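Long-range contact in lipoate-protein ligase 1 (Plasmodium falciparum, PDB 5T8U), which belongs to the lipoate-protein ligase family and holds lipoic acid in a pocket of its ligase A/B-type domain: residues F51-R63 against D102-N114. Sequence-based numbering, arbitrary orientation.
Sequences FNEPILFLWRNNR and DLGNVCFTFLNNN. With LPA (lipoic acid), chain C.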
loop_
_atom_site.group_PDB
_atom_site.type_symbol
_atom_site.label_atom_id
_atom_site.label_comp_id
_atom_site.label_asym_id
_atom_site.label_seq_id
_atom_site.Cartn_x
_atom_site.Cartn_y
_atom_site.Cartn_z
ATOM N N PHE A 51 -19.048 -1.518 -12.438
ATOM C CA PHE A 51 -18.756 -2.306 -11.251
ATOM C C PHE A 51 -18.751 -1.448 -9.993
ATOM O O PHE A 51 -18.315 -0.294 -10.009
ATOM C CB PHE A 51 -17.405 -3.004 -11.416
ATOM C CG PHE A 51 -17.176 -4.120 -10.443
ATOM C CD1 PHE A 51 -17.985 -5.244 -10.451
ATOM C CD2 PHE A 51 -16.139 -4.053 -9.532
ATOM C CE1 PHE A 51 -17.767 -6.273 -9.558
ATOM C CE2 PHE A 51 -15.920 -5.078 -8.639
ATOM C CZ PHE A 51 -16.731 -6.190 -8.653
ATOM N N ASN A 52 -19.246 -2.032 -8.898
ATOM C CA ASN A 52 -19.289 -1.333 -7.618
ATOM C C ASN A 52 -19.115 -2.282 -6.437
ATOM O O ASN A 52 -19.373 -1.871 -5.298
ATOM C CB ASN A 52 -20.620 -0.572 -7.487
ATOM C CG ASN A 52 -20.618 0.422 -6.344
ATOM O OD1 ASN A 52 -19.562 0.806 -5.840
ATOM N ND2 ASN A 52 -21.807 0.849 -5.930
ATOM N N GLU A 53 -18.684 -3.516 -6.653
ATOM C CA GLU A 53 -18.658 -4.555 -5.636
ATOM C C GLU A 53 -17.237 -4.792 -5.144
ATOM O O GLU A 53 -16.269 -4.284 -5.716
ATOM C CB GLU A 53 -19.249 -5.847 -6.205
ATOM C CG GLU A 53 -20.718 -5.759 -6.567
ATOM C CD GLU A 53 -21.617 -5.689 -5.350
ATOM O OE1 GLU A 53 -22.059 -4.574 -4.999
ATOM O OE2 GLU A 53 -21.877 -6.747 -4.739
ATOM N N PRO A 54 -17.071 -5.569 -4.072
ATOM C CA PRO A 54 -15.724 -5.807 -3.539
ATOM C C PRO A 54 -14.844 -6.588 -4.504
ATOM O O PRO A 54 -15.321 -7.365 -5.335
ATOM C CB PRO A 54 -15.984 -6.615 -2.261
ATOM C CG PRO A 54 -17.411 -6.356 -1.915
ATOM C CD PRO A 54 -18.109 -6.172 -3.219
ATOM N N ILE A 55 -13.534 -6.372 -4.374
ATOM C CA ILE A 55 -12.527 -7.083 -5.154
ATOM C C ILE A 55 -11.435 -7.573 -4.218
ATOM O O ILE A 55 -10.980 -6.832 -3.336
ATOM C CB ILE A 55 -11.913 -6.194 -6.256
ATOM C CG1 ILE A 55 -12.978 -5.830 -7.287
ATOM C CG2 ILE A 55 -10.716 -6.891 -6.915
ATOM C CD1 ILE A 55 -12.492 -4.936 -8.408
ATOM N N LEU A 56 -11.008 -8.817 -4.421
ATOM C CA LEU A 56 -9.808 -9.358 -3.799
ATOM C C LEU A 56 -8.843 -9.764 -4.901
ATOM O O LEU A 56 -9.208 -10.542 -5.785
ATOM C CB LEU A 56 -10.127 -10.560 -2.906
ATOM C CG LEU A 56 -8.919 -11.387 -2.451
ATOM C CD1 LEU A 56 -7.909 -10.523 -1.708
ATOM C CD2 LEU A 56 -9.365 -12.550 -1.582
ATOM N N PHE A 57 -7.619 -9.245 -4.849
ATOM C CA PHE A 57 -6.608 -9.514 -5.864
ATOM C C PHE A 57 -5.365 -10.073 -5.187
ATOM O O PHE A 57 -4.790 -9.426 -4.306
ATOM C CB PHE A 57 -6.276 -8.245 -6.651
ATOM C CG PHE A 57 -5.056 -8.368 -7.520
ATOM C CD1 PHE A 57 -4.905 -9.446 -8.373
ATOM C CD2 PHE A 57 -4.066 -7.396 -7.494
ATOM C CE1 PHE A 57 -3.789 -9.562 -9.177
ATOM C CE2 PHE A 57 -2.946 -7.506 -8.299
ATOM C CZ PHE A 57 -2.809 -8.592 -9.142
ATOM N N LEU A 58 -4.949 -11.267 -5.605
ATOM C CA LEU A 58 -3.826 -11.967 -4.995
ATOM C C LEU A 58 -2.651 -12.007 -5.961
ATOM O O LEU A 58 -2.833 -12.208 -7.166
ATOM C CB LEU A 58 -4.231 -13.387 -4.595
ATOM C CG LEU A 58 -5.218 -13.430 -3.428
ATOM C CD1 LEU A 58 -6.104 -14.665 -3.496
ATOM C CD2 LEU A 58 -4.464 -13.382 -2.111
ATOM N N TRP A 59 -1.443 -11.813 -5.432
ATOM C CA TRP A 59 -0.265 -11.735 -6.285
ATOM C C TRP A 59 0.982 -11.955 -5.445
ATOM O O TRP A 59 0.985 -11.727 -4.234
ATOM C CB TRP A 59 -0.197 -10.391 -7.022
ATOM C CG TRP A 59 -0.510 -9.187 -6.165
ATOM C CD1 TRP A 59 -1.707 -8.883 -5.578
ATOM C CD2 TRP A 59 0.383 -8.117 -5.822
ATOM N NE1 TRP A 59 -1.611 -7.703 -4.885
ATOM C CE2 TRP A 59 -0.340 -7.211 -5.020
ATOM C CE3 TRP A 59 1.722 -7.840 -6.110
ATOM C CZ2 TRP A 59 0.231 -6.050 -4.505
ATOM C CZ3 TRP A 59 2.286 -6.683 -5.600
ATOM C CH2 TRP A 59 1.543 -5.805 -4.805
ATOM N N ARG A 60 2.044 -12.407 -6.106
ATOM C CA ARG A 60 3.328 -12.642 -5.463
ATOM C C ARG A 60 4.429 -12.005 -6.297
ATOM O O ARG A 60 4.286 -11.825 -7.508
ATOM C CB ARG A 60 3.601 -14.142 -5.285
ATOM C CG ARG A 60 2.615 -14.848 -4.368
ATOM C CD ARG A 60 2.565 -16.341 -4.654
ATOM N NE ARG A 60 3.845 -17.000 -4.411
ATOM C CZ ARG A 60 4.111 -18.262 -4.736
ATOM N NH1 ARG A 60 3.188 -19.011 -5.325
ATOM N NH2 ARG A 60 5.304 -18.776 -4.475
ATOM N N ASN A 61 5.532 -11.663 -5.635
ATOM C CA ASN A 61 6.652 -11.002 -6.286
ATOM C C ASN A 61 7.955 -11.669 -5.873
ATOM O O ASN A 61 8.088 -12.169 -4.752
ATOM C CB ASN A 61 6.710 -9.510 -5.938
ATOM C CG ASN A 61 5.348 -8.852 -5.971
ATOM O OD1 ASN A 61 4.853 -8.468 -7.029
ATOM N ND2 ASN A 61 4.735 -8.716 -4.803
ATOM N N ASN A 62 8.915 -11.665 -6.790
ATOM C CA ASN A 62 10.237 -12.211 -6.516
ATOM C C ASN A 62 11.007 -11.227 -5.633
ATOM O O ASN A 62 10.459 -10.249 -5.115
ATOM C CB ASN A 62 10.959 -12.515 -7.826
ATOM C CG ASN A 62 11.345 -13.978 -7.953
ATOM O OD1 ASN A 62 11.734 -14.615 -6.974
ATOM N ND2 ASN A 62 11.233 -14.517 -9.161
ATOM N N ARG A 63 12.302 -11.483 -5.459
ATOM C CA ARG A 63 13.120 -10.701 -4.538
ATOM C C ARG A 63 13.055 -9.220 -4.890
ATOM O O ARG A 63 13.514 -8.806 -5.959
ATOM C CB ARG A 63 14.561 -11.210 -4.580
ATOM C CG ARG A 63 14.675 -12.692 -4.226
ATOM C CD ARG A 63 16.103 -13.214 -4.266
ATOM N NE ARG A 63 16.581 -13.419 -5.633
ATOM C CZ ARG A 63 17.577 -12.749 -6.211
ATOM N NH1 ARG A 63 18.246 -11.809 -5.555
ATOM N NH2 ARG A 63 17.915 -13.032 -7.462
ATOM N N ASP A 102 9.528 -11.688 -1.595
ATOM C CA ASP A 102 10.004 -12.822 -2.374
ATOM C C ASP A 102 8.855 -13.818 -2.478
ATOM O O ASP A 102 7.752 -13.575 -1.981
ATOM C CB ASP A 102 11.260 -13.447 -1.754
ATOM C CG ASP A 102 10.995 -14.104 -0.412
ATOM O OD1 ASP A 102 9.821 -14.199 -0.000
ATOM O OD2 ASP A 102 11.972 -14.528 0.240
ATOM N N LEU A 103 9.123 -14.952 -3.123
ATOM C CA LEU A 103 8.078 -15.945 -3.330
ATOM C C LEU A 103 7.599 -16.582 -2.031
ATOM O O LEU A 103 6.607 -17.319 -2.055
ATOM C CB LEU A 103 8.574 -17.023 -4.293
ATOM C CG LEU A 103 8.899 -16.521 -5.703
ATOM C CD1 LEU A 103 9.532 -17.623 -6.536
ATOM C CD2 LEU A 103 7.653 -15.982 -6.396
ATOM N N GLY A 104 8.261 -16.316 -0.909
ATOM C CA GLY A 104 7.821 -16.828 0.369
ATOM C C GLY A 104 6.720 -16.034 1.033
ATOM O O GLY A 104 6.346 -16.349 2.166
ATOM N N ASN A 105 6.186 -15.012 0.366
ATOM C CA ASN A 105 5.136 -14.183 0.937
ATOM C C ASN A 105 4.081 -13.899 -0.120
ATOM O O ASN A 105 4.372 -13.852 -1.319
ATOM C CB ASN A 105 5.689 -12.861 1.498
ATOM C CG ASN A 105 6.092 -11.882 0.411
ATOM O OD1 ASN A 105 7.244 -11.857 -0.022
ATOM N ND2 ASN A 105 5.144 -11.059 -0.025
ATOM N N VAL A 106 2.851 -13.710 0.344
ATOM C CA VAL A 106 1.721 -13.404 -0.515
ATOM C C VAL A 106 1.398 -11.921 -0.382
ATOM O O VAL A 106 1.731 -11.269 0.612
ATOM C CB VAL A 106 0.492 -14.276 -0.162
ATOM C CG1 VAL A 106 -0.640 -14.075 -1.166
ATOM C CG2 VAL A 106 0.886 -15.747 -0.092
ATOM N N CYS A 107 0.749 -11.376 -1.408
ATOM C CA CYS A 107 0.293 -9.993 -1.416
ATOM C C CYS A 107 -1.188 -9.966 -1.760
ATOM O O CYS A 107 -1.605 -10.536 -2.776
ATOM C CB CYS A 107 1.078 -9.141 -2.423
ATOM S SG CYS A 107 2.841 -8.964 -2.060
ATOM N N PHE A 108 -1.972 -9.298 -0.916
ATOM C CA PHE A 108 -3.410 -9.179 -1.094
ATOM C C PHE A 108 -3.778 -7.721 -1.335
ATOM O O PHE A 108 -3.138 -6.806 -0.807
ATOM C CB PHE A 108 -4.169 -9.710 0.131
ATOM C CG PHE A 108 -3.917 -8.926 1.390
ATOM C CD1 PHE A 108 -4.721 -7.848 1.723
ATOM C CD2 PHE A 108 -2.883 -9.270 2.244
ATOM C CE1 PHE A 108 -4.496 -7.124 2.882
ATOM C CE2 PHE A 108 -2.653 -8.551 3.405
ATOM C CZ PHE A 108 -3.461 -7.477 3.723
ATOM N N THR A 109 -4.821 -7.514 -2.137
ATOM C CA THR A 109 -5.301 -6.175 -2.467
ATOM C C THR A 109 -6.823 -6.192 -2.426
ATOM O O THR A 109 -7.463 -6.797 -3.292
ATOM C CB THR A 109 -4.801 -5.727 -3.840
ATOM O OG1 THR A 109 -3.368 -5.742 -3.859
ATOM C CG2 THR A 109 -5.297 -4.320 -4.170
ATOM N N PHE A 110 -7.395 -5.535 -1.422
ATOM C CA PHE A 110 -8.836 -5.357 -1.331
ATOM C C PHE A 110 -9.219 -4.018 -1.951
ATOM O O PHE A 110 -8.638 -2.982 -1.609
ATOM C CB PHE A 110 -9.303 -5.405 0.124
ATOM C CG PHE A 110 -9.140 -6.746 0.776
ATOM C CD1 PHE A 110 -10.098 -7.733 0.608
ATOM C CD2 PHE A 110 -8.039 -7.016 1.569
ATOM C CE1 PHE A 110 -9.954 -8.967 1.213
ATOM C CE2 PHE A 110 -7.892 -8.250 2.176
ATOM C CZ PHE A 110 -8.851 -9.226 1.996
ATOM N N LEU A 111 -10.190 -4.042 -2.861
ATOM C CA LEU A 111 -10.766 -2.824 -3.417
ATOM C C LEU A 111 -12.239 -2.778 -3.046
ATOM O O LEU A 111 -12.944 -3.786 -3.170
ATOM C CB LEU A 111 -10.601 -2.756 -4.938
ATOM C CG LEU A 111 -9.195 -2.990 -5.487
ATOM C CD1 LEU A 111 -9.197 -2.854 -6.997
ATOM C CD2 LEU A 111 -8.202 -2.022 -4.867
ATOM N N ASN A 112 -12.702 -1.615 -2.588
ATOM C CA ASN A 112 -14.081 -1.477 -2.146
ATOM C C ASN A 112 -14.628 -0.118 -2.557
ATOM O O ASN A 112 -13.883 0.797 -2.912
ATOM C CB ASN A 112 -14.204 -1.653 -0.628
ATOM C CG ASN A 112 -13.833 -3.049 -0.172
ATOM O OD1 ASN A 112 -12.657 -3.362 0.011
ATOM N ND2 ASN A 112 -14.838 -3.895 0.020
ATOM N N ASN A 113 -15.957 -0.005 -2.512
ATOM C CA ASN A 113 -16.609 1.275 -2.767
ATOM C C ASN A 113 -16.367 2.249 -1.620
ATOM O O ASN A 113 -16.152 3.445 -1.847
ATOM C CB ASN A 113 -18.106 1.061 -2.985
ATOM C CG ASN A 113 -18.870 2.361 -3.132
ATOM O OD1 ASN A 113 -18.302 3.391 -3.499
ATOM N ND2 ASN A 113 -20.166 2.321 -2.845
ATOM N N ASN A 114 -16.401 1.755 -0.387
ATOM C CA ASN A 114 -16.133 2.546 0.803
ATOM C C ASN A 114 -14.968 1.929 1.566
ATOM O O ASN A 114 -14.497 0.834 1.247
ATOM C CB ASN A 114 -17.376 2.629 1.699
ATOM C CG ASN A 114 -18.560 3.263 0.995
ATOM O OD1 ASN A 114 -18.394 4.068 0.078
ATOM N ND2 ASN A 114 -19.765 2.902 1.421
HETATM C C1 LPA C . 4.089 -1.388 6.546
HETATM O O1 LPA C . 4.497 -2.293 7.320
HETATM C C2 LPA C . 3.100 -1.725 5.433
HETATM O O2 LPA C . 4.496 -0.205 6.691
HETATM C C3 LPA C . 3.799 -2.590 4.388
HETATM C C4 LPA C . 2.966 -2.641 3.109
HETATM C C5 LPA C . 3.817 -3.245 1.993
HETATM C C6 LPA C . 3.136 -3.201 0.766
HETATM S S6 LPA C . 4.151 -3.289 -0.390
HETATM C C7 LPA C . 1.942 -4.767 0.582
HETATM C C8 LPA C . 1.990 -5.264 -0.932
HETATM S S8 LPA C . 3.221 -4.217 -1.796
HETATM O O HOH W 1 -12.678 -6.417 -0.925
HETATM O O HOH W 2 12.324 -15.984 -4.020
#
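Strands 55-59 and 105-112 run antiparallel, their axes 4.7 Å apart at 162°, and Ile55-Leu111, Phe57-Thr109 and Trp59-Cys107 form the hydrogen-bonded pairs; of their six backbone bonds, Thr109 N to Phe57 O is weak. The side chains of these pairs share one face of the sheet, the indole of Trp59 among them. Its CG sits between the backbone N and the carbonyl carbon (chi1 44°), which lays the ring across Cys107: Cys107 CB stands over the six-membered ring, 3.5 Å from Trp59 CE2, and Cys107 SG lies over the same ring, 4.3 Å from its centroid, a sulfur-aromatic contact. At the ring edge Trp59 NE1 donates to Thr109 OG1 (2.8 Å), nearly in the indole plane; Thr109 OG1 is also bonded to Glu29 of helix 22-34, so two partners fix the hydroxyl. Both strands are interior members of the large mixed sheet of the lipoyl ligase A/B domain, flanked by strands 13-17 and 162-170. Trp59 and Cys107 belong to the lipoic acid pocket, with Trp59 CH2 3.8 Å from LPA S8 and Cys107 SG 4.0 Å from LPA C8. On the other face, turned to helix 117-132, Leu56 CD1 lies over the Phe110 ring, offset toward its rim, a CH-pi contact. The Arg60 chain bends at chi3 (62°), and Arg60 NH2 reaches a lone pair of Leu103 O (3.1 Å) in the type I turn Asp102-Asn105.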